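Local coordinates for sugar ABC transporter (Sugar-binding protein) (Bacillus halodurans, PDB 4YO7) that binds myo-inositol and probably serves as the solute-binding component of a sugar ABC transporter, at residues Ala70-Phe78 with Val292-Asn300. Numbering follows the deposited sequence.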
# COMPACT_ATOMS: atom_id res chain seq x y z
N ALA A 70 -4.46 -0.67 19.76
CA ALA A 70 -4.17 -1.80 20.65
C ALA A 70 -4.21 -1.36 22.13
O ALA A 70 -4.52 -2.16 23.01
CB ALA A 70 -2.82 -2.37 20.32
N ALA A 71 -3.90 -0.09 22.38
CA ALA A 71 -3.93 0.47 23.73
C ALA A 71 -5.33 0.49 24.33
O ALA A 71 -5.48 0.66 25.54
CB ALA A 71 -3.34 1.87 23.71
N ASN A 72 -6.36 0.30 23.51
CA ASN A 72 -7.73 0.28 23.99
C ASN A 72 -8.14 -1.05 24.63
O ASN A 72 -9.24 -1.16 25.16
CB ASN A 72 -8.69 0.60 22.85
CG ASN A 72 -8.58 2.04 22.39
OD1 ASN A 72 -8.39 2.94 23.20
ND2 ASN A 72 -8.71 2.27 21.09
N TYR A 73 -7.25 -2.05 24.59
CA TYR A 73 -7.59 -3.39 25.04
C TYR A 73 -6.65 -3.92 26.12
O TYR A 73 -5.70 -4.63 25.81
CB TYR A 73 -7.57 -4.35 23.84
CG TYR A 73 -8.43 -3.87 22.72
CD1 TYR A 73 -9.80 -4.09 22.72
CD2 TYR A 73 -7.90 -3.12 21.69
CE1 TYR A 73 -10.61 -3.62 21.71
CE2 TYR A 73 -8.69 -2.64 20.68
CZ TYR A 73 -10.04 -2.90 20.68
OH TYR A 73 -10.82 -2.41 19.66
N PRO A 74 -6.93 -3.60 27.38
CA PRO A 74 -5.99 -3.89 28.46
C PRO A 74 -5.94 -5.37 28.81
O PRO A 74 -5.02 -5.80 29.49
CB PRO A 74 -6.52 -3.05 29.63
CG PRO A 74 -7.94 -2.82 29.34
CD PRO A 74 -8.08 -2.81 27.84
N ASP A 75 -6.90 -6.14 28.32
CA ASP A 75 -6.91 -7.58 28.50
C ASP A 75 -6.13 -8.31 27.40
O ASP A 75 -6.10 -9.53 27.37
CB ASP A 75 -8.36 -8.10 28.55
CG ASP A 75 -9.22 -7.64 27.37
OD1 ASP A 75 -9.01 -6.52 26.82
OD2 ASP A 75 -10.15 -8.39 27.02
N PHE A 76 -5.48 -7.55 26.52
CA PHE A 76 -4.65 -8.09 25.46
C PHE A 76 -3.22 -7.63 25.58
O PHE A 76 -2.97 -6.49 25.97
CB PHE A 76 -5.14 -7.68 24.09
CG PHE A 76 -6.29 -8.47 23.60
CD1 PHE A 76 -7.55 -8.29 24.13
CD2 PHE A 76 -6.11 -9.42 22.62
CE1 PHE A 76 -8.63 -9.03 23.65
CE2 PHE A 76 -7.17 -10.15 22.15
CZ PHE A 76 -8.43 -9.96 22.68
N GLU A 77 -2.30 -8.52 25.22
CA GLU A 77 -0.93 -8.14 24.94
C GLU A 77 -0.72 -8.20 23.43
O GLU A 77 -1.20 -9.12 22.80
CB GLU A 77 0.06 -9.10 25.61
CG GLU A 77 -0.25 -9.37 27.06
CD GLU A 77 -0.13 -8.13 27.93
OE1 GLU A 77 0.65 -7.23 27.56
OE2 GLU A 77 -0.82 -8.06 28.97
N PHE A 78 0.00 -7.25 22.88
CA PHE A 78 0.34 -7.30 21.44
C PHE A 78 1.83 -7.46 21.22
O PHE A 78 2.64 -6.84 21.92
CB PHE A 78 -0.15 -6.03 20.73
CG PHE A 78 -1.64 -5.95 20.61
CD1 PHE A 78 -2.41 -5.64 21.71
CD2 PHE A 78 -2.26 -6.20 19.41
CE1 PHE A 78 -3.78 -5.57 21.60
CE2 PHE A 78 -3.64 -6.12 19.30
CZ PHE A 78 -4.38 -5.81 20.39
N VAL A 292 -6.62 -4.31 13.94
CA VAL A 292 -6.59 -4.62 15.36
C VAL A 292 -7.98 -4.97 15.91
O VAL A 292 -8.13 -5.94 16.66
CB VAL A 292 -5.98 -3.45 16.17
CG1 VAL A 292 -6.14 -3.67 17.66
CG2 VAL A 292 -4.52 -3.36 15.84
N LYS A 293 -9.00 -4.20 15.52
CA LYS A 293 -10.34 -4.46 16.00
C LYS A 293 -10.84 -5.84 15.57
O LYS A 293 -11.47 -6.57 16.35
CB LYS A 293 -11.31 -3.37 15.49
CG LYS A 293 -11.08 -2.02 16.10
CD LYS A 293 -12.02 -1.00 15.45
CE LYS A 293 -11.68 0.44 15.80
NZ LYS A 293 -12.18 0.82 17.14
N VAL A 294 -10.55 -6.20 14.32
CA VAL A 294 -10.98 -7.47 13.78
C VAL A 294 -10.24 -8.62 14.48
O VAL A 294 -10.83 -9.65 14.80
CB VAL A 294 -10.76 -7.50 12.26
CG1 VAL A 294 -10.98 -8.88 11.68
CG2 VAL A 294 -11.72 -6.49 11.62
N ALA A 295 -8.95 -8.44 14.72
CA ALA A 295 -8.14 -9.45 15.38
C ALA A 295 -8.63 -9.69 16.80
O ALA A 295 -8.73 -10.82 17.27
CB ALA A 295 -6.67 -9.03 15.39
N VAL A 296 -8.95 -8.61 17.49
CA VAL A 296 -9.51 -8.73 18.84
C VAL A 296 -10.84 -9.49 18.81
O VAL A 296 -11.09 -10.37 19.65
CB VAL A 296 -9.70 -7.35 19.48
CG1 VAL A 296 -10.60 -7.42 20.70
CG2 VAL A 296 -8.35 -6.77 19.87
N GLN A 297 -11.72 -9.16 17.86
CA GLN A 297 -12.97 -9.87 17.76
C GLN A 297 -12.75 -11.35 17.54
O GLN A 297 -13.44 -12.17 18.13
CB GLN A 297 -13.84 -9.32 16.62
CG GLN A 297 -14.40 -7.95 16.85
CD GLN A 297 -15.15 -7.43 15.62
OE1 GLN A 297 -14.74 -7.66 14.49
NE2 GLN A 297 -16.26 -6.75 15.85
N ALA A 298 -11.81 -11.69 16.67
CA ALA A 298 -11.55 -13.10 16.33
C ALA A 298 -10.93 -13.82 17.52
O ALA A 298 -11.29 -14.96 17.86
CB ALA A 298 -10.64 -13.19 15.13
N ALA A 299 -10.03 -13.13 18.20
CA ALA A 299 -9.40 -13.63 19.43
C ALA A 299 -10.44 -13.92 20.52
O ALA A 299 -10.28 -14.85 21.35
CB ALA A 299 -8.39 -12.64 19.94
N ASN A 300 -11.50 -13.12 20.54
CA ASN A 300 -12.57 -13.29 21.51
C ASN A 300 -13.61 -14.32 21.11
O ASN A 300 -14.60 -14.50 21.81
CB ASN A 300 -13.24 -11.95 21.76
CG ASN A 300 -12.44 -11.06 22.71
OD1 ASN A 300 -11.62 -11.55 23.49
ND2 ASN A 300 -12.70 -9.77 22.65
O HOH W 1 -11.83 -7.67 24.90
O HOH W 2 -11.18 -11.14 26.07
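At the edge of the six-stranded parallel sheet of a periplasmic-binding-protein lobe, the link from helix 57-70 and the first residues of outermost strand 76-82 pack against the C-terminal turns of helix 284-299, where the CG2 methyl of Val296 sits in the corner formed by the Tyr73 and Phe76 rings. It lies over the Tyr73 ring, 4.0 Å from the centroid and 5° off the normal, and over a face of Phe76, 4.2 Å from that centroid, giving two CH-pi contacts. With chi1 at 165°, CG1 lies anti to the backbone N and touches Phe76 CZ at 3.9 Å. Ala299 meets the rim of the same Phe76 ring, its CB 3.5 Å from CE2, near the ring plane. One turn before Val296, Val292 CG1 reaches Phe78 CE2 at 3.9 Å and also packs on Tyr73. The Tyr73 side chain crosses that of Lys293 at about a right angle, with Tyr73 OH 3.6 Å from Lys293 CG; Glu69 accepts a hydrogen bond from that hydroxyl and forms a salt bridge with Lys293 NZ. Beyond helix 284-299, two waters donate to Asp75 OD2 and bridge it to the Asn300 side-chain amide, one accepting from ND2, the other donating to OD1 at 2.6 Å. Between these segments no direct hydrogen bond forms; they meet through apolar and CH-pi packing, with polar links through Glu69 and water at its borders.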